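Local coordinates for protein trans-isoprenyl diphosphate synthase (Caulobacter crescentus, PDB 3OYR) that probably makes all-trans-octaprenyl diphosphate, the precursor of quinone side chains, by adding five isopentenyl units to farnesyl diphosphate, at residues T43-S48 against F137-E142; T73-R78 against N327-A332; V168-R173 against E254-L259. All blocks are in the same frame, centred on the assembly; numbering follows the deposited sequence.

Overall arrangement
All three contacts join parts of the mostly helical isoprenoid synthase fold, but no helix carries two of them. Interaction 1 is a surface contact beside the second subunit. It is polar, with one arginine donating to backbone carbonyls at a helix end. Interaction 2 is partly buried and almost wholly apolar, a tryptophan packed between helices and not touched by the second subunit. Interaction 3 is buried beside the calcium and diphosphate sites, where a glutamine and a lysine share a water. Interactions 1 and 3 use consecutive helices, 126-147 and 150-173, and both border the second subunit. Interactions 2 and 3 lie on opposite sides of the chain's centre, with centres about 34 Å apart.

Interaction 1: T43-S48 against F137-E142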
loop_
_atom_site.group_PDB
_atom_site.type_symbol
_atom_site.label_atom_id
_atom_site.label_comp_id
_atom_site.label_asym_id
_atom_site.label_seq_id
_atom_site.Cartn_x
_atom_site.Cartn_y
_atom_site.Cartn_z
ATOM N N THR B 43 2.843 18.056 3.116
ATOM C CA THR B 43 1.583 18.779 3.149
ATOM C C THR B 43 0.947 18.883 1.764
ATOM O O THR B 43 -0.263 18.761 1.615
ATOM C CB THR B 43 1.795 20.169 3.766
ATOM O OG1 THR B 43 2.552 20.014 4.968
ATOM C CG2 THR B 43 0.464 20.863 4.067
ATOM N N ASP B 44 1.775 19.092 0.751
ATOM C CA ASP B 44 1.307 19.197 -0.622
ATOM C C ASP B 44 0.692 17.909 -1.180
ATOM O O ASP B 44 -0.339 17.951 -1.868
ATOM C CB ASP B 44 2.469 19.644 -1.543
ATOM C CG ASP B 44 2.025 19.871 -2.994
ATOM O OD1 ASP B 44 2.618 19.261 -3.906
ATOM O OD2 ASP B 44 1.116 20.684 -3.226
ATOM N N ARG B 45 1.338 16.772 -0.922
ATOM C CA ARG B 45 0.923 15.522 -1.568
ATOM C C ARG B 45 -0.148 14.808 -0.775
ATOM O O ARG B 45 -0.756 13.853 -1.262
ATOM C CB ARG B 45 2.115 14.586 -1.832
ATOM C CG ARG B 45 3.202 15.179 -2.716
ATOM C CD ARG B 45 2.650 15.776 -4.013
ATOM N NE ARG B 45 3.668 16.608 -4.668
ATOM C CZ ARG B 45 4.478 16.179 -5.627
ATOM N NH1 ARG B 45 4.383 14.928 -6.063
ATOM N NH2 ARG B 45 5.384 17.003 -6.155
ATOM N N MET B 46 -0.397 15.272 0.442
ATOM C CA MET B 46 -1.513 14.707 1.188
ATOM C C MET B 46 -2.854 15.305 0.752
ATOM O O MET B 46 -3.902 14.885 1.233
ATOM C CB MET B 46 -1.291 14.774 2.702
ATOM C CG MET B 46 -1.277 16.151 3.330
ATOM S SD MET B 46 -1.388 16.003 5.128
ATOM C CE MET B 46 0.236 16.334 5.701
ATOM N N GLN B 47 -2.816 16.272 -0.168
ATOM C CA GLN B 47 -4.029 16.928 -0.673
ATOM C C GLN B 47 -4.773 16.085 -1.723
ATOM O O GLN B 47 -4.162 15.419 -2.561
ATOM C CB GLN B 47 -3.704 18.316 -1.246
ATOM C CG GLN B 47 -2.963 19.270 -0.282
ATOM C CD GLN B 47 -3.669 19.473 1.066
ATOM O OE1 GLN B 47 -4.874 19.708 1.119
ATOM N NE2 GLN B 47 -2.905 19.390 2.162
ATOM N N SER B 48 -6.099 16.118 -1.651
ATOM C CA SER B 48 -6.968 15.447 -2.624
ATOM C C SER B 48 -8.330 16.128 -2.619
ATOM O O SER B 48 -8.748 16.662 -1.579
ATOM C CB SER B 48 -7.161 13.981 -2.250
ATOM O OG SER B 48 -7.938 13.324 -3.222
ATOM N N PHE B 137 0.714 5.418 -0.155
ATOM C CA PHE B 137 1.666 4.522 -0.787
ATOM C C PHE B 137 1.838 4.922 -2.243
ATOM O O PHE B 137 2.972 5.070 -2.724
ATOM C CB PHE B 137 1.215 3.066 -0.656
ATOM C CG PHE B 137 2.249 2.076 -1.102
ATOM C CD1 PHE B 137 2.093 1.369 -2.288
ATOM C CD2 PHE B 137 3.388 1.866 -0.345
ATOM C CE1 PHE B 137 3.042 0.459 -2.702
ATOM C CE2 PHE B 137 4.338 0.964 -0.751
ATOM C CZ PHE B 137 4.164 0.245 -1.929
ATOM N N ALA B 138 0.726 5.159 -2.941
ATOM C CA ALA B 138 0.805 5.586 -4.330
ATOM C C ALA B 138 1.443 6.973 -4.491
ATOM O O ALA B 138 2.263 7.186 -5.413
ATOM C CB ALA B 138 -0.572 5.514 -4.988
ATOM N N ARG B 139 1.095 7.904 -3.607
ATOM C CA ARG B 139 1.727 9.223 -3.573
ATOM C C ARG B 139 3.236 9.143 -3.394
ATOM O O ARG B 139 3.974 9.857 -4.078
ATOM C CB ARG B 139 1.137 10.105 -2.459
ATOM C CG ARG B 139 -0.172 10.798 -2.815
ATOM C CD ARG B 139 -0.097 11.627 -4.114
ATOM N NE ARG B 139 -0.714 12.933 -3.912
ATOM C CZ ARG B 139 -0.840 13.873 -4.844
ATOM N NH1 ARG B 139 -1.414 15.028 -4.536
ATOM N NH2 ARG B 139 -0.400 13.667 -6.073
ATOM N N ALA B 140 3.687 8.273 -2.483
ATOM C CA ALA B 140 5.106 8.019 -2.322
ATOM C C ALA B 140 5.793 7.640 -3.657
ATOM O O ALA B 140 6.848 8.192 -4.003
ATOM C CB ALA B 140 5.328 6.967 -1.241
ATOM N N PHE B 141 5.185 6.739 -4.434
ATOM C CA PHE B 141 5.783 6.336 -5.735
ATOM C C PHE B 141 5.730 7.360 -6.834
ATOM O O PHE B 141 6.689 7.492 -7.628
ATOM C CB PHE B 141 5.231 4.990 -6.202
ATOM C CG PHE B 141 5.868 3.843 -5.497
ATOM C CD1 PHE B 141 5.472 3.503 -4.211
ATOM C CD2 PHE B 141 6.901 3.133 -6.094
ATOM C CE1 PHE B 141 6.080 2.464 -3.531
ATOM C CE2 PHE B 141 7.515 2.070 -5.423
ATOM C CZ PHE B 141 7.098 1.740 -4.135
ATOM N N GLU B 142 4.644 8.121 -6.859
ATOM C CA GLU B 142 4.569 9.305 -7.694
ATOM C C GLU B 142 5.735 10.261 -7.421
ATOM O O GLU B 142 6.374 10.739 -8.362
ATOM C CB GLU B 142 3.225 10.011 -7.495
ATOM C CG GLU B 142 2.087 9.346 -8.247
ATOM C CD GLU B 142 0.888 10.276 -8.408
ATOM O OE1 GLU B 142 0.568 10.668 -9.558
ATOM O OE2 GLU B 142 0.277 10.628 -7.385
HETATM O O HOH W 1 2.998 12.431 -5.095
#
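Arg139 reaches from helix 126-147 to the C-terminal end of helix 25-45 and donates to the carbonyl of Arg45. The bond from Arg139 NE to Arg45 O is 2.8 Å long, with an N-H...O angle of 148°. The donor lies in the carbonyl plane, on a lone pair of the oxygen. A second, weak bond runs from Arg139 NH1 to Gln47 O at 3.4 Å. The third nitrogen turns back to its own helix, where Arg139 NH2 forms a long salt bridge with Glu142 OE2 at 3.4 Å. That carboxylate oxygen also meets Arg161 of the second subunit. Bends at chi2 (-54°) and chi3 turn the guanidinium of Arg139 to the end of helix 25-45.

Arg45 crosses Arg139 at about a right angle. Its CD sits over the centre of the Arg139 guanidinium, 4.0 Å above the plane, so the two groups meet through a methylene and a flat face. Acids near both arginines probably offset their charges. Arg45 NE pairs with Asp44 OD1 at 3.0 Å, and NH1 has its main partner in Glu146. A water accepts from Arg45 NH1 at 3.0 Å and donates to Arg139 O, adding a water-mediated link to the direct bonds.

Gln47 folds back along the helix end, and its NE2 donates almost straight (169°) to Thr43 O at 2.8 Å. Side chains thus serve carbonyls where the helix stops supplying N-H groups. The cationic Arg139 probably also suits the negative end of the helix dipole.

Around this contact, Arg45 and Ala140 pack on Phe96 of helix 87-109, Met46 and Ser48 touch helix 52-61, and Phe141 leans on helix 150-173 and on Phe141 of the second subunit.

Interaction 2: T73-R78 against N327-A332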
loop_
_atom_site.group_PDB
_atom_site.type_symbol
_atom_site.label_atom_id
_atom_site.label_comp_id
_atom_site.label_asym_id
_atom_site.label_seq_id
_atom_site.Cartn_x
_atom_site.Cartn_y
_atom_site.Cartn_z
ATOM N N THR B 73 17.273 9.817 5.301
ATOM C CA THR B 73 17.435 10.075 3.878
ATOM C C THR B 73 18.213 11.376 3.690
ATOM O O THR B 73 19.182 11.417 2.916
ATOM C CB THR B 73 16.072 10.191 3.155
ATOM O OG1 THR B 73 15.324 8.989 3.342
ATOM C CG2 THR B 73 16.263 10.461 1.639
ATOM N N VAL B 74 17.795 12.425 4.397
ATOM C CA VAL B 74 18.492 13.720 4.344
ATOM C C VAL B 74 19.965 13.578 4.777
ATOM O O VAL B 74 20.881 13.940 4.029
ATOM C CB VAL B 74 17.752 14.820 5.164
ATOM C CG1 VAL B 74 18.669 16.031 5.352
ATOM C CG2 VAL B 74 16.457 15.219 4.458
ATOM N N ALA B 75 20.182 13.016 5.958
ATOM C CA ALA B 75 21.556 12.762 6.450
ATOM C C ALA B 75 22.443 11.968 5.482
ATOM O O ALA B 75 23.619 12.327 5.257
ATOM C CB ALA B 75 21.526 12.080 7.822
ATOM N N ALA B 76 21.874 10.918 4.884
ATOM C CA ALA B 76 22.628 10.063 3.976
ATOM C C ALA B 76 23.000 10.804 2.714
ATOM O O ALA B 76 24.108 10.637 2.207
ATOM C CB ALA B 76 21.838 8.818 3.620
ATOM N N ALA B 77 22.075 11.620 2.208
ATOM C CA ALA B 77 22.337 12.394 0.991
ATOM C C ALA B 77 23.449 13.439 1.179
ATOM O O ALA B 77 24.346 13.584 0.326
ATOM C CB ALA B 77 21.044 13.043 0.480
ATOM N N ARG B 78 23.388 14.161 2.293
ATOM C CA ARG B 78 24.413 15.160 2.626
ATOM C C ARG B 78 25.769 14.543 2.988
ATOM O O ARG B 78 26.812 15.085 2.610
ATOM C CB ARG B 78 23.929 16.065 3.761
ATOM C CG ARG B 78 22.709 16.946 3.410
ATOM C CD ARG B 78 23.022 17.889 2.263
ATOM N NE ARG B 78 21.886 18.718 1.845
ATOM C CZ ARG B 78 21.850 19.411 0.706
ATOM N NH1 ARG B 78 22.879 19.372 -0.126
ATOM N NH2 ARG B 78 20.787 20.140 0.390
ATOM N N ASN B 327 32.801 14.174 10.291
ATOM C CA ASN B 327 32.196 15.507 10.266
ATOM C C ASN B 327 30.935 15.571 11.133
ATOM O O ASN B 327 30.646 14.633 11.871
ATOM C CB ASN B 327 31.927 15.951 8.823
ATOM C CG ASN B 327 31.006 14.999 8.059
ATOM O OD1 ASN B 327 30.135 14.327 8.623
ATOM N ND2 ASN B 327 31.188 14.965 6.761
ATOM N N ASP B 328 30.182 16.662 11.031
ATOM C CA ASP B 328 28.971 16.850 11.850
ATOM C C ASP B 328 27.834 15.897 11.492
ATOM O O ASP B 328 27.119 15.424 12.376
ATOM C CB ASP B 328 28.471 18.307 11.772
ATOM C CG ASP B 328 29.355 19.272 12.545
ATOM O OD1 ASP B 328 29.577 20.402 12.055
ATOM O OD2 ASP B 328 29.820 18.903 13.647
ATOM N N TRP B 329 27.676 15.632 10.201
ATOM C CA TRP B 329 26.663 14.704 9.706
ATOM C C TRP B 329 26.944 13.318 10.254
ATOM O O TRP B 329 26.041 12.658 10.796
ATOM C CB TRP B 329 26.670 14.660 8.177
ATOM C CG TRP B 329 25.990 15.822 7.560
ATOM C CD1 TRP B 329 26.572 16.817 6.836
ATOM C CD2 TRP B 329 24.592 16.130 7.625
ATOM N NE1 TRP B 329 25.624 17.724 6.436
ATOM C CE2 TRP B 329 24.400 17.332 6.913
ATOM C CE3 TRP B 329 23.480 15.507 8.222
ATOM C CZ2 TRP B 329 23.137 17.924 6.765
ATOM C CZ3 TRP B 329 22.230 16.087 8.066
ATOM C CH2 TRP B 329 22.069 17.281 7.337
ATOM N N ARG B 330 28.205 12.897 10.159
ATOM C CA ARG B 330 28.587 11.584 10.727
ATOM C C ARG B 330 28.351 11.478 12.241
ATOM O O ARG B 330 27.761 10.494 12.713
ATOM C CB ARG B 330 30.005 11.150 10.360
ATOM C CG ARG B 330 30.095 9.624 10.310
ATOM C CD ARG B 330 31.500 9.094 10.197
ATOM N NE ARG B 330 32.161 9.121 11.492
ATOM C CZ ARG B 330 33.443 8.833 11.682
ATOM N NH1 ARG B 330 34.222 8.497 10.655
ATOM N NH2 ARG B 330 33.942 8.886 12.907
ATOM N N GLU B 331 28.767 12.500 12.987
ATOM C CA GLU B 331 28.497 12.559 14.426
ATOM C C GLU B 331 27.007 12.547 14.787
ATOM O O GLU B 331 26.597 11.923 15.783
ATOM C CB GLU B 331 29.161 13.806 15.025
ATOM C CG GLU B 331 28.889 14.035 16.519
ATOM C CD GLU B 331 30.097 13.790 17.415
ATOM O OE1 GLU B 331 29.896 13.688 18.647
ATOM O OE2 GLU B 331 31.238 13.705 16.901
ATOM N N ALA B 332 26.203 13.263 14.005
ATOM C CA ALA B 332 24.742 13.268 14.165
ATOM C C ALA B 332 24.157 11.856 13.995
ATOM O O ALA B 332 23.278 11.427 14.754
ATOM C CB ALA B 332 24.105 14.241 13.170
#
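Asn327 OD1 accepts from Arg330 N at 2.9 Å, the N-cap bond at the start of the helix whose Trp329 packs on Ala75 and Arg78. The bond is nearly straight at 170°, with the donor almost in line with the C=O bond. The motif thereby ties up an early backbone N-H of helix 328-342, in the C-terminal part of this mostly helical isoprenoid synthase fold.

Helix 73-78 runs past it roughly antiparallel, at 145°, with the short axes 9.8 Å apart. The indole lies between the two backbones. Trp329 is the one residue of its segment that makes close contact with the other helix. With CG anti to its carbonyl carbon, the ring is carried across to three residues of the facing helix. Ala75 brings its backbone as well as its methyl group: CA is 3.8 Å from Trp329 CZ3. The small side chain lets the indole settle close to the helix. Val74 CG1 meets the far end of the ring at CH2, 4.1 Å away.

Leu30 of helix 25-45 and Leu79 also touch Trp329. Arg78 lies side by side with the indole and pointing the same way, while its guanidinium goes on to a salt bridge with Asp34. The aliphatic root of Arg78 therefore does the packing. Its CB makes a CH-pi contact over the five-membered ring of Trp329, 3.7 Å from the centroid, and its CG rests 3.5 Å from CZ2.

Interaction 3: V168-R173 against E254-L259; sequences VLQLMR and EGKATL
Gln170 and Lys256 cross at about a right angle, chain against chain. Gln170 is fully extended from helix 150-173, with CG anti to the backbone N (chi1 180°) and the next torsion also anti. This sends its amide straight out to the lysine. Lys256 comes from the loop after helix 250-254 and is bent at chi2 and chi3 (86°), which lays its CD and CE across the amide. The closest carbon pair is Gln170 CD with Lys256 CD, at 3.6 Å.

At the ends of the two chains, Gln170 NE2 and Lys256 NZ stand 3.2 Å apart. Both are donors, so they do not bond to each other. Instead one water accepts from each of them, at 2.7 Å from Gln170 NE2 and 3.1 Å from Lys256 NZ. Gln170 OE1 is taken by Lys191 NZ, which helps fix which way round the amide sits.

The loop turns sharply just before the lysine. Gly255 has positive phi and ends the preceding helix in a Schellman motif. Glu254, just before it, meets Lys256, whose NZ makes a weak salt bridge to Glu254 OE2 at 3.2 Å. A backbone hydrogen bond joins Ala257 to Ser174, just beyond the helix end.

The stronger partner of Lys256 NZ is Asp109, a calcium ligand in the aspartate-rich motif of this family. Lys256 also touches bound dimethylallyl diphosphate, and both Gln170 and Lys256 are buried. The shared water, and the acids on Lys256, probably make the close approach of the two donors tolerable. This is consistent with a second-shell part for Gln170, which holds Lys191 and the water, and with Lys256 steadying Asp109 beside the metal.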
loop_
_atom_site.group_PDB
_atom_site.type_symbol
_atom_site.label_atom_id
_atom_site.label_comp_id
_atom_site.label_asym_id
_atom_site.label_seq_id
_atom_site.Cartn_x
_atom_site.Cartn_y
_atom_site.Cartn_z
ATOM N N VAL B 168 3.264 -10.162 7.435
ATOM C CA VAL B 168 2.623 -11.450 7.263
ATOM C C VAL B 168 3.318 -12.516 8.121
ATOM O O VAL B 168 2.641 -13.289 8.803
ATOM C CB VAL B 168 2.530 -11.849 5.767
ATOM C CG1 VAL B 168 1.999 -13.248 5.599
ATOM C CG2 VAL B 168 1.617 -10.921 5.049
ATOM N N LEU B 169 4.658 -12.519 8.119
ATOM C CA LEU B 169 5.449 -13.478 8.885
ATOM C C LEU B 169 5.141 -13.355 10.360
ATOM O O LEU B 169 4.997 -14.364 11.044
ATOM C CB LEU B 169 6.962 -13.290 8.670
ATOM C CG LEU B 169 7.926 -14.326 9.289
ATOM C CD1 LEU B 169 7.489 -15.794 9.042
ATOM C CD2 LEU B 169 9.367 -14.088 8.763
ATOM N N GLN B 170 5.039 -12.116 10.832
ATOM C CA GLN B 170 4.618 -11.837 12.186
ATOM C C GLN B 170 3.185 -12.325 12.458
ATOM O O GLN B 170 2.939 -12.990 13.465
ATOM C CB GLN B 170 4.737 -10.351 12.457
ATOM C CG GLN B 170 4.312 -9.975 13.846
ATOM C CD GLN B 170 4.422 -8.504 14.070
ATOM O OE1 GLN B 170 5.378 -8.040 14.671
ATOM N NE2 GLN B 170 3.450 -7.748 13.565
ATOM N N LEU B 171 2.254 -12.021 11.554
ATOM C CA LEU B 171 0.866 -12.496 11.680
ATOM C C LEU B 171 0.786 -14.021 11.824
ATOM O O LEU B 171 0.054 -14.527 12.674
ATOM C CB LEU B 171 0.001 -12.019 10.501
ATOM C CG LEU B 171 -1.512 -12.290 10.561
ATOM C CD1 LEU B 171 -2.179 -11.563 11.733
ATOM C CD2 LEU B 171 -2.188 -11.907 9.253
ATOM N N MET B 172 1.561 -14.733 11.006
ATOM C CA MET B 172 1.595 -16.197 11.020
ATOM C C MET B 172 2.372 -16.812 12.189
ATOM O O MET B 172 1.995 -17.862 12.695
ATOM C CB MET B 172 2.155 -16.755 9.698
ATOM C CG MET B 172 1.346 -16.431 8.429
ATOM S SD MET B 172 -0.464 -16.567 8.525
ATOM C CE MET B 172 -0.681 -18.309 8.875
ATOM N N ARG B 173 3.456 -16.172 12.612
ATOM C CA ARG B 173 4.391 -16.857 13.489
ATOM C C ARG B 173 4.608 -16.229 14.852
ATOM O O ARG B 173 5.107 -16.901 15.758
ATOM C CB ARG B 173 5.730 -17.098 12.790
ATOM C CG ARG B 173 5.662 -18.189 11.735
ATOM C CD ARG B 173 6.979 -18.909 11.636
ATOM N NE ARG B 173 6.796 -20.357 11.676
ATOM C CZ ARG B 173 7.786 -21.248 11.642
ATOM N NH1 ARG B 173 9.051 -20.849 11.562
ATOM N NH2 ARG B 173 7.507 -22.546 11.686
ATOM N N GLU B 254 -2.243 -8.258 22.393
ATOM C CA GLU B 254 -2.456 -8.899 21.072
ATOM C C GLU B 254 -2.051 -10.373 21.078
ATOM O O GLU B 254 -2.357 -11.110 20.141
ATOM C CB GLU B 254 -1.656 -8.189 19.961
ATOM C CG GLU B 254 -2.252 -6.882 19.442
ATOM C CD GLU B 254 -1.190 -5.844 19.024
ATOM O OE1 GLU B 254 -1.424 -4.636 19.261
ATOM O OE2 GLU B 254 -0.128 -6.219 18.464
ATOM N N GLY B 255 -1.334 -10.792 22.114
ATOM C CA GLY B 255 -0.789 -12.150 22.182
ATOM C C GLY B 255 0.410 -12.295 21.269
ATOM O O GLY B 255 0.700 -13.381 20.758
ATOM N N LYS B 256 1.107 -11.179 21.079
ATOM C CA LYS B 256 2.248 -11.098 20.188
ATOM C C LYS B 256 3.559 -11.290 20.949
ATOM O O LYS B 256 3.930 -10.476 21.796
ATOM C CB LYS B 256 2.229 -9.754 19.446
ATOM C CG LYS B 256 3.253 -9.623 18.334
ATOM C CD LYS B 256 2.676 -8.858 17.155
ATOM C CE LYS B 256 2.809 -7.366 17.302
ATOM N NZ LYS B 256 2.079 -6.677 16.209
ATOM N N ALA B 257 4.251 -12.377 20.627
ATOM C CA ALA B 257 5.537 -12.683 21.217
ATOM C C ALA B 257 6.620 -11.831 20.588
ATOM O O ALA B 257 6.777 -11.767 19.357
ATOM C CB ALA B 257 5.870 -14.166 21.065
ATOM N N THR B 258 7.349 -11.149 21.452
ATOM C CA THR B 258 8.519 -10.406 21.046
ATOM C C THR B 258 9.627 -10.882 21.961
ATOM O O THR B 258 9.364 -11.565 22.962
ATOM C CB THR B 258 8.296 -8.908 21.227
ATOM O OG1 THR B 258 8.038 -8.636 22.598
ATOM C CG2 THR B 258 7.095 -8.428 20.412
ATOM N N LEU B 259 10.857 -10.533 21.613
ATOM C CA LEU B 259 12.024 -10.921 22.375
ATOM C C LEU B 259 11.959 -10.691 23.910
ATOM O O LEU B 259 12.302 -11.611 24.641
ATOM C CB LEU B 259 13.299 -10.332 21.760
ATOM C CG LEU B 259 14.609 -10.910 22.286
ATOM C CD1 LEU B 259 14.771 -12.351 21.811
ATOM C CD2 LEU B 259 15.780 -10.043 21.886
HETATM O O HOH W 2 3.399 -5.086 13.864
#